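Local structure of phosphoacetylglucosamine mutase (Aspergillus lentulus, 5O9X) at residues Leu212-Ala217 and Ser430-Val435; Asp260-Lys265 and Arg289-Phe294; Thr337-Gly342 and Ser458-Val463. The protein probably interconverts N-acetylglucosamine 6-phosphate and N-acetylglucosamine 1-phosphate, acting as a phosphosugar mutase through a bisphosphorylated sugar intermediate. The protein carries 1 engineered substitution. All coordinates share one frame; numbering follows the deposited sequence.

Contact 1. Residues Leu212-Ala217 and Ser430-Val435; sequences LTVDCA and SDMLLV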
loop_
_atom_site.group_PDB
_atom_site.type_symbol
_atom_site.label_atom_id
_atom_site.label_comp_id
_atom_site.label_asym_id
_atom_site.label_seq_id
_atom_site.Cartn_x
_atom_site.Cartn_y
_atom_site.Cartn_z
ATOM N N LEU A 212 -5.537 21.481 -5.849
ATOM C CA LEU A 212 -4.895 20.416 -5.112
ATOM C C LEU A 212 -3.403 20.401 -5.548
ATOM O O LEU A 212 -3.130 20.259 -6.732
ATOM C CB LEU A 212 -5.648 19.068 -5.413
ATOM C CG LEU A 212 -4.862 17.816 -4.832
ATOM C CD1 LEU A 212 -4.872 17.806 -3.293
ATOM C CD2 LEU A 212 -5.518 16.546 -5.301
ATOM N N THR A 213 -2.472 20.560 -4.620
ATOM C CA THR A 213 -1.018 20.529 -4.935
ATOM C C THR A 213 -0.438 19.157 -4.476
ATOM O O THR A 213 -0.373 18.879 -3.251
ATOM C CB THR A 213 -0.264 21.741 -4.266
ATOM O OG1 THR A 213 -0.952 22.947 -4.651
ATOM C CG2 THR A 213 1.274 21.852 -4.701
ATOM N N VAL A 214 0.015 18.360 -5.435
ATOM C CA VAL A 214 0.354 16.954 -5.175
ATOM C C VAL A 214 1.867 16.802 -5.342
ATOM O O VAL A 214 2.480 16.987 -6.451
ATOM C CB VAL A 214 -0.342 15.952 -6.174
ATOM C CG1 VAL A 214 0.027 14.516 -5.795
ATOM C CG2 VAL A 214 -1.852 16.093 -6.146
ATOM N N ASP A 215 2.501 16.550 -4.210
ATOM C CA ASP A 215 3.940 16.177 -4.142
ATOM C C ASP A 215 4.060 14.752 -4.582
ATOM O O ASP A 215 3.543 13.836 -3.921
ATOM C CB ASP A 215 4.402 16.385 -2.694
ATOM C CG ASP A 215 5.609 15.555 -2.292
ATOM O OD1 ASP A 215 6.464 15.266 -3.168
ATOM O OD2 ASP A 215 5.692 15.226 -1.045
ATOM N N CYS A 216 4.828 14.513 -5.650
ATOM C CA CYS A 216 4.862 13.179 -6.274
ATOM C C CYS A 216 6.190 12.445 -5.985
ATOM O O CYS A 216 6.558 11.424 -6.677
ATOM C CB CYS A 216 4.576 13.224 -7.789
ATOM S SG CYS A 216 2.896 13.787 -8.162
ATOM N N ALA A 217 6.840 12.903 -4.919
ATOM C CA ALA A 217 7.971 12.159 -4.329
ATOM C C ALA A 217 9.145 11.963 -5.285
ATOM O O ALA A 217 10.063 11.115 -5.044
ATOM C CB ALA A 217 7.466 10.775 -3.733
ATOM N N SER A 430 -6.138 6.714 -7.172
ATOM C CA SER A 430 -7.604 6.495 -7.127
ATOM C C SER A 430 -8.173 6.988 -5.761
ATOM O O SER A 430 -9.218 7.630 -5.715
ATOM C CB SER A 430 -7.815 4.962 -7.361
ATOM O OG SER A 430 -8.999 4.499 -6.774
ATOM N N ASP A 431 -7.451 6.711 -4.663
ATOM C CA ASP A 431 -7.779 7.271 -3.323
ATOM C C ASP A 431 -7.771 8.801 -3.310
ATOM O O ASP A 431 -8.641 9.435 -2.694
ATOM C CB ASP A 431 -6.857 6.770 -2.244
ATOM C CG ASP A 431 -6.986 5.281 -1.976
ATOM O OD1 ASP A 431 -7.998 4.624 -2.325
ATOM O OD2 ASP A 431 -6.008 4.745 -1.364
ATOM N N MET A 432 -6.814 9.408 -3.974
ATOM C CA MET A 432 -6.847 10.868 -4.124
ATOM C C MET A 432 -8.153 11.336 -4.841
ATOM O O MET A 432 -8.817 12.267 -4.365
ATOM C CB MET A 432 -5.678 11.248 -4.956
ATOM C CG MET A 432 -5.264 12.678 -4.986
ATOM S SD MET A 432 -4.837 13.108 -6.710
ATOM C CE MET A 432 -6.633 13.471 -6.991
ATOM N N LEU A 433 -8.542 10.682 -5.966
ATOM C CA LEU A 433 -9.785 11.142 -6.628
ATOM C C LEU A 433 -10.999 10.894 -5.687
ATOM O O LEU A 433 -11.978 11.649 -5.676
ATOM C CB LEU A 433 -10.005 10.337 -7.953
ATOM C CG LEU A 433 -8.926 10.611 -9.060
ATOM C CD1 LEU A 433 -9.137 9.641 -10.245
ATOM C CD2 LEU A 433 -8.968 12.087 -9.520
ATOM N N LEU A 434 -10.972 9.765 -4.971
ATOM C CA LEU A 434 -12.002 9.494 -3.962
ATOM C C LEU A 434 -12.150 10.628 -2.946
ATOM O O LEU A 434 -13.273 11.157 -2.741
ATOM C CB LEU A 434 -11.709 8.190 -3.238
ATOM C CG LEU A 434 -12.584 7.805 -2.007
ATOM C CD1 LEU A 434 -13.995 7.515 -2.425
ATOM C CD2 LEU A 434 -11.988 6.639 -1.248
ATOM N N VAL A 435 -11.052 11.032 -2.362
ATOM C CA VAL A 435 -11.074 12.138 -1.386
ATOM C C VAL A 435 -11.596 13.443 -2.026
ATOM O O VAL A 435 -12.494 14.130 -1.472
ATOM C CB VAL A 435 -9.670 12.396 -0.823
ATOM C CG1 VAL A 435 -9.641 13.699 -0.047
ATOM C CG2 VAL A 435 -9.264 11.225 0.105
#
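D215 OD1, at the end of the strand whose L212 and V214 meet M432, accepts a hydrogen bond from the backbone N of A217 at 3.0 Å in an Asx turn. The N-H approaches from above the carboxylate plane, 47° out of it. N244 ND2 donates to the same oxygen, while OD2 is bound by S282 OG and the backbone N of G258, so that four groups fix a buried carboxylate just where strand 212-215 gives way to a loop. This strand runs inside the mixed five-stranded sheet of the alpha/beta domain II. Its contact with helix 428-442 of domain III illustrates how neighbouring domains can pack: within these two segments M432 alone meets the strand, while I290 and Y292 of strand 290-295 take part in the wider interface. M432 leaves the helix with CG anti to the backbone N (chi1 -165°), and its chain then bends at chi2 and again at chi3, which brings three of its atoms around one methyl group of the strand. L212 and M432 reach toward each other tip to tip: L212 CD2 lies 3.7 Å from M432 CE and 3.8 Å from M432 SD. Y292, two strands across the sheet, touches both of these side chains. Two residues along from L212, V214 turns toward the same methionine more loosely, with its CG2 4.3 Å from M432 SD.

Contact 2. Residues Asp260-Lys265 and Arg289-Phe294; sequences DYVKTK and RILYYF. Unlike the reference sequence in segment 289-294: L291 (reference Val). With G16 (1,6-di-O-phosphono-alpha-D-glucopyranose), chain B.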
loop_
_atom_site.group_PDB
_atom_site.type_symbol
_atom_site.label_atom_id
_atom_site.label_comp_id
_atom_site.label_asym_id
_atom_site.label_seq_id
_atom_site.Cartn_x
_atom_site.Cartn_y
_atom_site.Cartn_z
ATOM N N ASP A 260 5.979 9.385 2.948
ATOM C CA ASP A 260 6.681 8.849 4.169
ATOM C C ASP A 260 7.439 9.954 4.968
ATOM O O ASP A 260 7.400 10.059 6.197
ATOM C CB ASP A 260 7.683 7.739 3.759
ATOM C CG ASP A 260 8.396 7.188 4.981
ATOM O OD1 ASP A 260 7.700 6.604 5.859
ATOM O OD2 ASP A 260 9.644 7.414 5.106
ATOM N N TYR A 261 8.046 10.892 4.219
ATOM C CA TYR A 261 8.661 12.047 4.827
ATOM C C TYR A 261 7.577 12.857 5.616
ATOM O O TYR A 261 7.781 13.199 6.797
ATOM C CB TYR A 261 9.360 12.947 3.739
ATOM C CG TYR A 261 9.942 14.243 4.367
ATOM C CD1 TYR A 261 11.316 14.315 4.742
ATOM C CD2 TYR A 261 9.141 15.354 4.570
ATOM C CE1 TYR A 261 11.882 15.476 5.301
ATOM C CE2 TYR A 261 9.666 16.488 5.190
ATOM C CZ TYR A 261 11.047 16.534 5.512
ATOM O OH TYR A 261 11.529 17.677 6.091
ATOM N N VAL A 262 6.442 13.169 4.982
ATOM C CA VAL A 262 5.442 14.017 5.617
ATOM C C VAL A 262 4.899 13.344 6.894
ATOM O O VAL A 262 4.749 13.978 7.946
ATOM C CB VAL A 262 4.347 14.346 4.592
ATOM C CG1 VAL A 262 3.178 15.109 5.243
ATOM C CG2 VAL A 262 4.935 15.307 3.507
ATOM N N LYS A 263 4.539 12.069 6.770
ATOM C CA LYS A 263 3.980 11.344 7.919
ATOM C C LYS A 263 4.984 11.165 9.087
ATOM O O LYS A 263 4.582 11.338 10.254
ATOM C CB LYS A 263 3.489 9.994 7.400
ATOM C CG LYS A 263 2.999 9.023 8.537
ATOM C CD LYS A 263 1.716 9.504 9.258
ATOM C CE LYS A 263 1.371 8.600 10.432
ATOM N NZ LYS A 263 0.287 9.239 11.272
ATOM N N THR A 264 6.255 10.803 8.802
ATOM C CA THR A 264 7.211 10.515 9.895
ATOM C C THR A 264 7.698 11.821 10.508
ATOM O O THR A 264 7.893 11.880 11.705
ATOM C CB THR A 264 8.461 9.699 9.392
ATOM O OG1 THR A 264 9.053 10.354 8.257
ATOM C CG2 THR A 264 7.979 8.303 8.943
ATOM N N LYS A 265 7.895 12.862 9.697
ATOM C CA LYS A 265 8.354 14.148 10.244
ATOM C C LYS A 265 7.229 15.082 10.673
ATOM O O LYS A 265 7.496 16.114 11.351
ATOM C CB LYS A 265 9.214 14.898 9.190
ATOM C CG LYS A 265 10.435 14.140 8.633
ATOM C CD LYS A 265 11.511 14.099 9.686
ATOM C CE LYS A 265 12.825 13.431 9.215
ATOM N NZ LYS A 265 13.826 14.539 9.316
ATOM N N ARG A 289 0.966 5.114 -1.578
ATOM C CA ARG A 289 0.530 5.770 -0.322
ATOM C C ARG A 289 0.098 7.169 -0.699
ATOM O O ARG A 289 0.736 7.799 -1.566
ATOM C CB ARG A 289 1.714 5.936 0.641
ATOM C CG ARG A 289 2.251 4.620 1.173
ATOM C CD ARG A 289 3.370 4.963 2.176
ATOM N NE ARG A 289 4.075 3.734 2.597
ATOM C CZ ARG A 289 4.937 3.705 3.607
ATOM N NH1 ARG A 289 5.214 4.826 4.262
ATOM N NH2 ARG A 289 5.589 2.606 3.916
ATOM N N ILE A 290 -0.927 7.680 -0.002
ATOM C CA ILE A 290 -1.222 9.119 -0.116
ATOM C C ILE A 290 -1.561 9.670 1.281
ATOM O O ILE A 290 -2.288 9.023 2.026
ATOM C CB ILE A 290 -2.350 9.397 -1.083
ATOM C CG1 ILE A 290 -2.574 10.935 -1.236
ATOM C CG2 ILE A 290 -3.593 8.563 -0.778
ATOM C CD1 ILE A 290 -3.392 11.272 -2.438
ATOM N N LEU A 291 -1.008 10.819 1.633
ATOM C CA LEU A 291 -1.717 11.694 2.588
ATOM C C LEU A 291 -1.913 13.073 2.253
ATOM O O LEU A 291 -1.310 13.552 1.341
ATOM C CB LEU A 291 -1.174 11.721 3.932
ATOM C CG LEU A 291 0.128 11.630 4.453
ATOM C CD1 LEU A 291 -0.162 10.116 4.523
ATOM C CD2 LEU A 291 1.052 12.307 3.463
ATOM N N TYR A 292 -2.789 13.702 3.011
ATOM C CA TYR A 292 -3.191 15.072 2.731
ATOM C C TYR A 292 -2.695 15.938 3.852
ATOM O O TYR A 292 -2.463 15.433 4.960
ATOM C CB TYR A 292 -4.787 15.112 2.757
ATOM C CG TYR A 292 -5.390 15.018 1.332
ATOM C CD1 TYR A 292 -5.459 13.750 0.667
ATOM C CD2 TYR A 292 -5.836 16.179 0.673
ATOM C CE1 TYR A 292 -5.987 13.633 -0.643
ATOM C CE2 TYR A 292 -6.429 16.100 -0.632
ATOM C CZ TYR A 292 -6.475 14.820 -1.281
ATOM O OH TYR A 292 -7.079 14.669 -2.524
ATOM N N TYR A 293 -2.620 17.262 3.619
ATOM C CA TYR A 293 -2.177 18.185 4.650
ATOM C C TYR A 293 -2.391 19.587 4.105
ATOM O O TYR A 293 -2.644 19.787 2.904
ATOM C CB TYR A 293 -0.669 17.999 5.024
ATOM C CG TYR A 293 0.246 17.928 3.816
ATOM C CD1 TYR A 293 0.951 19.111 3.316
ATOM C CD2 TYR A 293 0.435 16.685 3.168
ATOM C CE1 TYR A 293 1.801 18.992 2.204
ATOM C CE2 TYR A 293 1.295 16.571 2.077
ATOM C CZ TYR A 293 1.953 17.735 1.582
ATOM O OH TYR A 293 2.815 17.569 0.502
ATOM N N PHE A 294 -2.400 20.555 5.017
ATOM C CA PHE A 294 -2.508 21.957 4.627
ATOM C C PHE A 294 -1.949 22.815 5.720
ATOM O O PHE A 294 -1.811 22.334 6.875
ATOM C CB PHE A 294 -4.017 22.348 4.366
ATOM C CG PHE A 294 -4.895 22.347 5.575
ATOM C CD1 PHE A 294 -5.509 23.554 6.032
ATOM C CD2 PHE A 294 -5.225 21.142 6.240
ATOM C CE1 PHE A 294 -6.385 23.520 7.107
ATOM C CE2 PHE A 294 -6.075 21.135 7.322
ATOM C CZ PHE A 294 -6.661 22.310 7.787
HETATM C C1 G16 B . 5.072 -1.431 3.140
HETATM C C2 G16 B . 3.760 -2.184 3.337
HETATM C C3 G16 B . 2.849 -1.415 4.346
HETATM C C4 G16 B . 3.505 -1.135 5.686
HETATM C C5 G16 B . 4.801 -0.378 5.424
HETATM C C6 G16 B . 5.724 -0.271 6.616
HETATM O O1 G16 B . 4.790 -0.151 2.565
HETATM O O2 G16 B . 3.040 -2.450 2.094
HETATM O O3 G16 B . 1.673 -2.117 4.435
HETATM O O4 G16 B . 2.698 -0.295 6.623
HETATM O O5 G16 B . 5.666 -1.101 4.515
HETATM O O6 G16 B . 6.065 -1.669 7.033
HETATM P P G16 B . 7.137 -1.880 8.232
HETATM O O1P G16 B . 6.704 -1.017 9.439
HETATM O O2P G16 B . 8.510 -1.372 7.732
HETATM O O3P G16 B . 7.258 -3.395 8.506
HETATM P "P'" G16 B . 5.397 0.330 1.122
HETATM O O1X G16 B . 5.465 -0.916 0.198
HETATM O O2X G16 B . 6.875 0.769 1.375
HETATM O O3X G16 B . 4.634 1.528 0.671
#
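The pocket that receives the C1 phosphate of the bound glucose 1,6-bisphosphate is lined by R289, at the sheet end of domain II, and D260 of helix 259-265 lies against this arginine. The two side chains run alongside each other, pointing the same way. R289 NH1 and D260 OD1 form a salt bridge at 3.4 Å whose hydrogen bond is weak, the carboxylate and guanidinium planes being turned 76° apart. The other nitrogens serve the ligand: R289 NE donates to phosphate oxygen O3X at 3.0 Å, and R289 NH2 to the bridging O1 at 3.2 Å, nearly straight at 167° and in the guanidinium plane. An extended chain from CG to NE carries the group out to the ligand, and D260 probably helps to orient it. Farther from the pocket the contact turns apolar. V262 CG1, anti to the backbone N (chi1 174°), lies 3.8 Å from CD2 of the Y293 ring, whose hydroxyl bonds S282; its touch on L291, where the reference sequence has valine, is doubtful because that leucine is poorly shaped. R289 closes the Asp-Gly-Asp-Ala-Asp-Arg sequence that begins at D284, which corresponds to the metal-binding loop of related phosphohexomutases.

Contact 3. Residues Thr337-Gly342 and Ser458-Val463; sequences TAYANG and SRLVRV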
loop_
_atom_site.group_PDB
_atom_site.type_symbol
_atom_site.label_atom_id
_atom_site.label_comp_id
_atom_site.label_asym_id
_atom_site.label_seq_id
_atom_site.Cartn_x
_atom_site.Cartn_y
_atom_site.Cartn_z
ATOM N N THR A 337 -4.478 -0.418 11.889
ATOM C CA THR A 337 -3.367 -1.044 12.634
ATOM C C THR A 337 -3.083 -0.218 13.898
ATOM O O THR A 337 -3.685 0.847 14.114
ATOM C CB THR A 337 -2.098 -1.262 11.785
ATOM O OG1 THR A 337 -1.427 0.013 11.513
ATOM C CG2 THR A 337 -2.517 -1.835 10.387
ATOM N N ALA A 338 -2.087 -0.656 14.664
ATOM C CA ALA A 338 -1.754 -0.042 15.949
ATOM C C ALA A 338 -1.145 1.353 15.724
ATOM O O ALA A 338 -1.177 2.152 16.651
ATOM C CB ALA A 338 -0.802 -0.985 16.722
ATOM N N TYR A 339 -0.706 1.684 14.491
ATOM C CA TYR A 339 -0.139 3.003 14.213
ATOM C C TYR A 339 -1.271 4.039 14.091
ATOM O O TYR A 339 -0.959 5.252 13.985
ATOM C CB TYR A 339 0.626 2.974 12.864
ATOM C CG TYR A 339 1.942 2.217 13.035
ATOM C CD1 TYR A 339 2.997 2.817 13.733
ATOM C CD2 TYR A 339 2.050 0.889 12.652
ATOM C CE1 TYR A 339 4.179 2.151 13.951
ATOM C CE2 TYR A 339 3.258 0.202 12.849
ATOM C CZ TYR A 339 4.281 0.844 13.551
ATOM O OH TYR A 339 5.458 0.172 13.839
ATOM N N ALA A 340 -2.549 3.601 14.007
ATOM C CA ALA A 340 -3.634 4.573 13.923
ATOM C C ALA A 340 -3.704 5.450 15.172
ATOM O O ALA A 340 -3.575 4.953 16.313
ATOM C CB ALA A 340 -4.995 3.891 13.727
ATOM N N ASN A 341 -3.885 6.732 14.975
ATOM C CA ASN A 341 -4.022 7.624 16.137
ATOM C C ASN A 341 -5.249 7.210 16.979
ATOM O O ASN A 341 -6.324 6.907 16.433
ATOM C CB ASN A 341 -4.239 9.049 15.633
ATOM C CG ASN A 341 -4.010 10.049 16.711
ATOM O OD1 ASN A 341 -4.915 10.296 17.525
ATOM N ND2 ASN A 341 -2.804 10.585 16.770
ATOM N N GLY A 342 -5.078 7.168 18.309
ATOM C CA GLY A 342 -6.197 6.727 19.195
ATOM C C GLY A 342 -7.424 7.568 18.981
ATOM O O GLY A 342 -8.486 7.078 19.200
ATOM N N SER A 458 1.423 12.755 18.506
ATOM C CA SER A 458 2.105 11.455 18.376
ATOM C C SER A 458 3.493 11.614 17.802
ATOM O O SER A 458 3.890 12.710 17.306
ATOM C CB SER A 458 1.267 10.526 17.485
ATOM O OG SER A 458 1.282 10.988 16.138
ATOM N N ARG A 459 4.234 10.511 17.805
ATOM C CA ARG A 459 5.641 10.588 17.409
ATOM C C ARG A 459 6.085 9.224 16.962
ATOM O O ARG A 459 5.745 8.245 17.619
ATOM C CB ARG A 459 6.486 11.069 18.653
ATOM C CG ARG A 459 7.991 10.991 18.472
ATOM C CD ARG A 459 8.574 12.016 17.553
ATOM N NE ARG A 459 8.097 13.394 17.906
ATOM C CZ ARG A 459 8.679 14.520 17.498
ATOM N NH1 ARG A 459 9.791 14.447 16.773
ATOM N NH2 ARG A 459 8.167 15.717 17.798
ATOM N N LEU A 460 6.829 9.170 15.847
ATOM C CA LEU A 460 7.528 7.927 15.418
ATOM C C LEU A 460 9.011 8.086 15.629
ATOM O O LEU A 460 9.559 9.181 15.354
ATOM C CB LEU A 460 7.288 7.644 13.910
ATOM C CG LEU A 460 5.862 7.092 13.581
ATOM C CD1 LEU A 460 5.485 7.272 12.104
ATOM C CD2 LEU A 460 5.635 5.613 14.023
ATOM N N VAL A 461 9.692 7.041 16.112
ATOM C CA VAL A 461 11.182 7.060 16.191
ATOM C C VAL A 461 11.703 5.789 15.568
ATOM O O VAL A 461 11.248 4.679 15.960
ATOM C CB VAL A 461 11.671 7.061 17.666
ATOM C CG1 VAL A 461 13.244 7.185 17.747
ATOM C CG2 VAL A 461 11.037 8.194 18.422
ATOM N N ARG A 462 12.671 5.930 14.648
ATOM C CA ARG A 462 13.215 4.774 13.956
ATOM C C ARG A 462 14.478 4.450 14.735
ATOM O O ARG A 462 15.356 5.315 14.852
ATOM C CB ARG A 462 13.565 5.141 12.494
ATOM C CG ARG A 462 14.054 4.017 11.542
ATOM C CD ARG A 462 14.551 4.702 10.242
ATOM N NE ARG A 462 14.989 3.750 9.223
ATOM C CZ ARG A 462 16.190 3.154 9.300
ATOM N NH1 ARG A 462 17.015 3.470 10.299
ATOM N NH2 ARG A 462 16.550 2.277 8.389
ATOM N N VAL A 463 14.537 3.233 15.301
ATOM C CA VAL A 463 15.631 2.871 16.203
ATOM C C VAL A 463 16.506 1.824 15.511
ATOM O O VAL A 463 16.014 0.781 15.113
ATOM C CB VAL A 463 15.145 2.341 17.597
ATOM C CG1 VAL A 463 16.349 1.922 18.485
ATOM C CG2 VAL A 463 14.202 3.359 18.278
HETATM O O HOH W 1 -0.883 9.868 14.979
#
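Y339 and L460 cross at about a right angle, and one methyl carries the touch: L460 CD2 approaches the tyrosine ring obliquely, 3.8 Å from Y339 CE1. The second point of meeting is polar and indirect. A water accepts from N341 ND2 at 2.7 Å and lies equally close, 2.7 Å, to S458 OG, bridging two side chains that otherwise come no nearer than 4.1 Å, N341 ND2 to S458 CB. Both ends of this bridge have further partners, ND2 also donating to the backbone O of L456 and S458 OG bonding Q266 NE2. Here the loop leading out of strand 332-337 of domain III faces strand 458-463 of the antiparallel sheet of the C-terminal, TBP-like domain, a worked case of a domain boundary that, between these two segments, consists of one apolar touch and one water bridge. The geometry of the loop sets up both. T337 to A340 form a type I beta turn, closed by A340 N to T337 O at 3.0 Å, which presents the tyrosine; with CG beside the backbone N (chi1 -74°), its ring extends toward the strand. Y339 OH then bonds R505, and its ring meets that of F503 with the planes about 60° apart, so the C-terminal domain takes hold of the tyrosine beyond L460 as well. N341 stands at the N-cap of helix 342-350: its CG is anti to the backbone N (chi1 -164°), and OD1 accepts from the backbone N of S343, which fixes the amide and leaves ND2 directed at the water and L456. Just beside it, E518 OE1 receives the backbone N-H of G342.

Overall arrangement
The three contacts run outward from the sheet of domain II to the C-terminal domain. Contacts 1 and 2 have centres 11 Å apart and share that sheet: Y292, in a segment of contact 2, packs its CE2 3.5 Å from L212 CD1, and its ring also meets V435. Contact 3 lies beyond the helix of contact 2, 13 Å away between centres and joined to it by T264 CG2 and L460 CD1 at 4.2 Å, whereas contacts 1 and 3 do not touch, their nearest atoms being about 14 Å apart. Only contact 2 grips the bisphosphate directly; in contact 3 the side chain of Y339 is about 5 Å from the bound glucose 1,6-bisphosphate (G16).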